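Local coordinates for penicillin-binding protein 1A (Mycobacterium tuberculosis, PDB 5CXW) that builds cell-wall peptidoglycan, forming linear glycan strands with its transglycosylase domain and cross-linking their peptides with its penicillin-sensitive transpeptidase domain, the part in this chain, at residues A[156-170]-A[194-206]. Sequence-based numbering, arbitrary orientation.
Sequences YRLMLKLNGGPQAVA and KGGPPNNGIVLGQ
In the helical part of the transpeptidase domain, next to the penicillin-binding site, Tyr156 and Met159 of helix 152-161 pack on the 3-10 turn 200-203. The Tyr156 ring lies across the turn. Leu204 CD1 meets the ring edge at Tyr156 CE1 (3.5 Å). Asn200 CB sits 3.3 Å from Tyr156 OH, with amide and ring planes 68° apart. Water 1 is 2.8 Å from Tyr156 OH and is held weakly by Asn200 ND2. Met159 is bent at chi3 (73°), and its CE sits above one face of the Tyr156 ring, toward the rim, and 3.7 Å from Val203 CG1. An Asx turn starts the 3-10 turn: Asn199 OD1 accepts from Gly201 N, which lies above the carbonyl plane. The Leu204 side chain is about 5 Å from that of Ser97, probably the acyl-ester serine of this transpeptidase, a member of the beta-lactamase clan. Val203 rests on helix 100-109. Helix 165-176 packs on Ile202 of the same turn and on the prolines before it. Pro166 CB touches Ile202 CG2 at 3.6 Å. The Ile202 side chain is extended, with CG1 anti to the backbone N (chi1 -174°), and its CD1 ends 3.7 Å from Ala170 CB. Pro198 CG fits beside Ala170 CB and the Pro166 carbonyl. Gln167 OE1 lies against Pro197 CA; its NE2 is hydrogen-bonded to Asp171 OD1. Water 2 donates to both Gln167 OE1 (2.8 Å) and Gly195 O, bridging the helix to the loop.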
loop_
_atom_site.group_PDB
_atom_site.type_symbol
_atom_site.label_atom_id
_atom_site.label_comp_id
_atom_site.label_asym_id
_atom_site.label_seq_id
_atom_site.Cartn_x
_atom_site.Cartn_y
_atom_site.Cartn_z
ATOM N N TYR A 156 -2.298 16.301 9.536
ATOM C CA TYR A 156 -1.801 17.593 9.002
ATOM C C TYR A 156 -0.933 18.292 10.035
ATOM O O TYR A 156 0.188 18.729 9.720
ATOM C CB TYR A 156 -2.951 18.496 8.592
ATOM C CG TYR A 156 -2.928 18.933 7.165
ATOM C CD1 TYR A 156 -3.447 18.137 6.193
ATOM C CD2 TYR A 156 -2.413 20.166 6.786
ATOM C CE1 TYR A 156 -3.435 18.502 4.861
ATOM C CE2 TYR A 156 -2.455 20.583 5.470
ATOM C CZ TYR A 156 -2.938 19.730 4.508
ATOM O OH TYR A 156 -3.024 20.148 3.180
ATOM N N ARG A 157 -1.388 18.392 11.285
ATOM C CA ARG A 157 -0.590 18.999 12.322
ATOM C C ARG A 157 0.701 18.205 12.572
ATOM O O ARG A 157 1.753 18.808 12.887
ATOM C CB ARG A 157 -1.359 19.162 13.648
ATOM C CG ARG A 157 -2.494 20.146 13.619
ATOM C CD ARG A 157 -2.982 20.424 15.028
ATOM N NE ARG A 157 -3.965 21.537 15.047
ATOM C CZ ARG A 157 -5.284 21.394 14.802
ATOM N NH1 ARG A 157 -5.839 20.226 14.652
ATOM N NH2 ARG A 157 -6.068 22.485 14.768
ATOM N N LEU A 158 0.629 16.882 12.532
ATOM C CA LEU A 158 1.822 16.107 12.739
ATOM C C LEU A 158 2.857 16.397 11.625
ATOM O O LEU A 158 4.055 16.619 11.920
ATOM C CB LEU A 158 1.528 14.641 12.762
ATOM C CG LEU A 158 2.729 13.737 12.967
ATOM C CD1 LEU A 158 3.489 13.973 14.267
ATOM C CD2 LEU A 158 2.277 12.281 12.860
ATOM N N MET A 159 2.395 16.410 10.386
ATOM C CA MET A 159 3.288 16.746 9.258
ATOM C C MET A 159 3.901 18.119 9.443
ATOM O O MET A 159 5.103 18.289 9.193
ATOM C CB MET A 159 2.524 16.669 7.938
ATOM C CG MET A 159 3.244 17.336 6.758
ATOM S SD MET A 159 2.231 17.285 5.314
ATOM C CE MET A 159 0.993 18.530 5.789
ATOM N N LEU A 160 3.120 19.120 9.849
ATOM C CA LEU A 160 3.669 20.453 10.024
ATOM C C LEU A 160 4.714 20.547 11.146
ATOM O O LEU A 160 5.624 21.411 11.092
ATOM C CB LEU A 160 2.570 21.470 10.184
ATOM C CG LEU A 160 1.681 21.638 8.973
ATOM C CD1 LEU A 160 0.520 22.526 9.394
ATOM C CD2 LEU A 160 2.364 22.144 7.735
ATOM N N LYS A 161 4.630 19.664 12.116
ATOM C CA LYS A 161 5.590 19.613 13.229
ATOM C C LYS A 161 6.927 19.037 12.773
ATOM O O LYS A 161 7.977 19.312 13.386
ATOM C CB LYS A 161 5.015 18.699 14.288
ATOM C CG LYS A 161 5.883 18.379 15.501
ATOM C CD LYS A 161 6.078 19.549 16.392
ATOM C CE LYS A 161 6.708 18.997 17.681
ATOM N NZ LYS A 161 7.069 20.138 18.532
ATOM N N LEU A 162 6.920 18.189 11.750
ATOM C CA LEU A 162 8.169 17.612 11.288
ATOM C C LEU A 162 9.169 18.631 10.751
ATOM O O LEU A 162 8.792 19.564 10.029
ATOM C CB LEU A 162 7.910 16.675 10.118
ATOM C CG LEU A 162 6.964 15.461 10.323
ATOM C CD1 LEU A 162 6.750 14.763 9.018
ATOM C CD2 LEU A 162 7.502 14.554 11.345
ATOM N N ASN A 163 10.434 18.421 11.058
ATOM C CA ASN A 163 11.508 19.073 10.335
ATOM C C ASN A 163 11.411 18.623 8.901
ATOM O O ASN A 163 11.374 17.415 8.632
ATOM C CB ASN A 163 12.838 18.673 10.935
ATOM C CG ASN A 163 13.003 19.179 12.341
ATOM O OD1 ASN A 163 12.546 20.282 12.675
ATOM N ND2 ASN A 163 13.759 18.448 13.138
ATOM N N GLY A 164 11.246 19.591 7.999
ATOM C CA GLY A 164 11.049 19.294 6.559
ATOM C C GLY A 164 9.619 19.235 6.124
ATOM O O GLY A 164 9.319 19.202 4.929
ATOM N N GLY A 165 8.670 19.163 7.065
ATOM C CA GLY A 165 7.251 19.223 6.707
ATOM C C GLY A 165 6.894 18.181 5.639
ATOM O O GLY A 165 7.193 17.006 5.781
ATOM N N PRO A 166 6.201 18.587 4.573
ATOM C CA PRO A 166 5.758 17.579 3.617
ATOM C C PRO A 166 6.928 16.868 2.921
ATOM O O PRO A 166 6.822 15.679 2.574
ATOM C CB PRO A 166 4.878 18.360 2.626
ATOM C CG PRO A 166 5.242 19.777 2.854
ATOM C CD PRO A 166 5.649 19.917 4.301
ATOM N N GLN A 167 8.084 17.539 2.795
ATOM C CA GLN A 167 9.256 16.875 2.245
ATOM C C GLN A 167 9.693 15.698 3.107
ATOM O O GLN A 167 10.162 14.660 2.600
ATOM C CB GLN A 167 10.438 17.831 2.096
ATOM C CG GLN A 167 11.652 17.249 1.368
ATOM C CD GLN A 167 11.356 16.937 -0.085
ATOM O OE1 GLN A 167 11.084 17.838 -0.909
ATOM N NE2 GLN A 167 11.340 15.655 -0.414
ATOM N N ALA A 168 9.522 15.804 4.412
ATOM C CA ALA A 168 9.929 14.671 5.295
ATOM C C ALA A 168 9.003 13.498 5.121
ATOM O O ALA A 168 9.460 12.359 5.249
ATOM C CB ALA A 168 9.928 15.060 6.745
ATOM N N VAL A 169 7.731 13.760 4.795
ATOM C CA VAL A 169 6.790 12.667 4.493
ATOM C C VAL A 169 7.183 11.973 3.185
ATOM O O VAL A 169 7.260 10.719 3.106
ATOM C CB VAL A 169 5.315 13.172 4.398
ATOM C CG1 VAL A 169 4.371 12.036 4.087
ATOM C CG2 VAL A 169 4.899 13.916 5.650
ATOM N N ALA A 170 7.538 12.779 2.188
ATOM C CA ALA A 170 7.999 12.242 0.910
ATOM C C ALA A 170 9.277 11.431 1.081
ATOM O O ALA A 170 9.420 10.363 0.473
ATOM C CB ALA A 170 8.284 13.351 -0.083
ATOM N N LYS A 194 9.177 18.009 -11.022
ATOM C CA LYS A 194 10.580 18.099 -11.421
ATOM C C LYS A 194 11.569 17.676 -10.321
ATOM O O LYS A 194 12.784 17.728 -10.533
ATOM C CB LYS A 194 10.923 19.542 -11.819
ATOM C CG LYS A 194 10.244 20.019 -13.081
ATOM C CD LYS A 194 10.405 21.538 -13.242
ATOM C CE LYS A 194 10.159 22.044 -14.664
ATOM N NZ LYS A 194 9.533 21.075 -15.618
ATOM N N GLY A 195 11.072 17.257 -9.172
ATOM C CA GLY A 195 11.903 16.954 -8.051
ATOM C C GLY A 195 11.827 17.938 -6.922
ATOM O O GLY A 195 12.409 17.693 -5.854
ATOM N N GLY A 196 11.078 19.031 -7.101
ATOM C CA GLY A 196 10.798 19.919 -6.002
ATOM C C GLY A 196 9.936 19.303 -4.903
ATOM O O GLY A 196 9.505 18.148 -5.014
ATOM N N PRO A 197 9.723 20.052 -3.809
ATOM C CA PRO A 197 9.020 19.475 -2.690
ATOM C C PRO A 197 7.560 19.150 -3.010
ATOM O O PRO A 197 6.941 19.769 -3.900
ATOM C CB PRO A 197 9.114 20.549 -1.621
ATOM C CG PRO A 197 9.309 21.804 -2.337
ATOM C CD PRO A 197 10.159 21.426 -3.515
ATOM N N PRO A 198 6.969 18.224 -2.254
ATOM C CA PRO A 198 5.508 18.077 -2.274
ATOM C C PRO A 198 4.839 19.210 -1.541
ATOM O O PRO A 198 5.485 19.906 -0.703
ATOM C CB PRO A 198 5.272 16.802 -1.461
ATOM C CG PRO A 198 6.469 16.681 -0.630
ATOM C CD PRO A 198 7.607 17.327 -1.287
ATOM N N ASN A 199 3.562 19.432 -1.822
ATOM C CA ASN A 199 2.810 20.318 -0.979
ATOM C C ASN A 199 2.159 19.519 0.132
ATOM O O ASN A 199 2.290 18.279 0.199
ATOM C CB ASN A 199 1.840 21.193 -1.780
ATOM C CG ASN A 199 0.687 20.441 -2.355
ATOM O OD1 ASN A 199 0.366 19.340 -1.926
ATOM N ND2 ASN A 199 0.032 21.055 -3.350
ATOM N N ASN A 200 1.460 20.223 1.004
ATOM C CA ASN A 200 0.901 19.616 2.197
ATOM C C ASN A 200 -0.060 18.489 1.958
ATOM O O ASN A 200 -0.227 17.622 2.821
ATOM C CB ASN A 200 0.221 20.654 3.018
ATOM C CG ASN A 200 1.163 21.659 3.613
ATOM O OD1 ASN A 200 2.262 21.339 4.010
ATOM N ND2 ASN A 200 0.708 22.925 3.698
ATOM N N GLY A 201 -0.681 18.421 0.804
ATOM C CA GLY A 201 -1.605 17.325 0.510
ATOM C C GLY A 201 -1.028 15.906 0.487
ATOM O O GLY A 201 -1.766 14.941 0.471
ATOM N N ILE A 202 0.297 15.831 0.477
ATOM C CA ILE A 202 0.985 14.552 0.477
ATOM C C ILE A 202 0.454 13.696 1.629
ATOM O O ILE A 202 0.325 12.487 1.453
ATOM C CB ILE A 202 2.496 14.707 0.527
ATOM C CG1 ILE A 202 3.154 13.305 0.371
ATOM C CG2 ILE A 202 2.996 15.395 1.832
ATOM C CD1 ILE A 202 4.622 13.312 0.098
ATOM N N VAL A 203 0.245 14.270 2.812
ATOM C CA VAL A 203 -0.117 13.439 3.973
ATOM C C VAL A 203 -1.504 12.829 3.839
ATOM O O VAL A 203 -1.816 11.821 4.494
ATOM C CB VAL A 203 0.043 14.218 5.327
ATOM C CG1 VAL A 203 -0.977 15.380 5.466
ATOM C CG2 VAL A 203 -0.025 13.272 6.525
ATOM N N LEU A 204 -2.346 13.447 3.026
ATOM C CA LEU A 204 -3.646 12.920 2.709
ATOM C C LEU A 204 -3.683 12.163 1.396
ATOM O O LEU A 204 -4.772 11.995 0.809
ATOM C CB LEU A 204 -4.648 14.046 2.746
ATOM C CG LEU A 204 -4.698 14.826 4.090
ATOM C CD1 LEU A 204 -5.731 15.936 4.035
ATOM C CD2 LEU A 204 -4.913 13.946 5.283
ATOM N N GLY A 205 -2.517 11.709 0.942
ATOM C CA GLY A 205 -2.414 10.837 -0.180
ATOM C C GLY A 205 -2.866 11.424 -1.488
ATOM O O GLY A 205 -3.439 10.695 -2.297
ATOM N N GLN A 206 -2.641 12.721 -1.701
ATOM C CA GLN A 206 -3.128 13.408 -2.874
ATOM C C GLN A 206 -2.244 13.195 -4.124
ATOM O O GLN A 206 -2.728 13.407 -5.226
ATOM C CB GLN A 206 -3.379 14.896 -2.587
ATOM C CG GLN A 206 -4.309 15.151 -1.381
ATOM C CD GLN A 206 -5.762 15.489 -1.743
ATOM O OE1 GLN A 206 -6.312 15.022 -2.753
ATOM N NE2 GLN A 206 -6.412 16.324 -0.887
HETATM O O HOH W 1 -2.553 22.813 2.688
HETATM O O HOH W 2 12.623 18.012 -3.221
#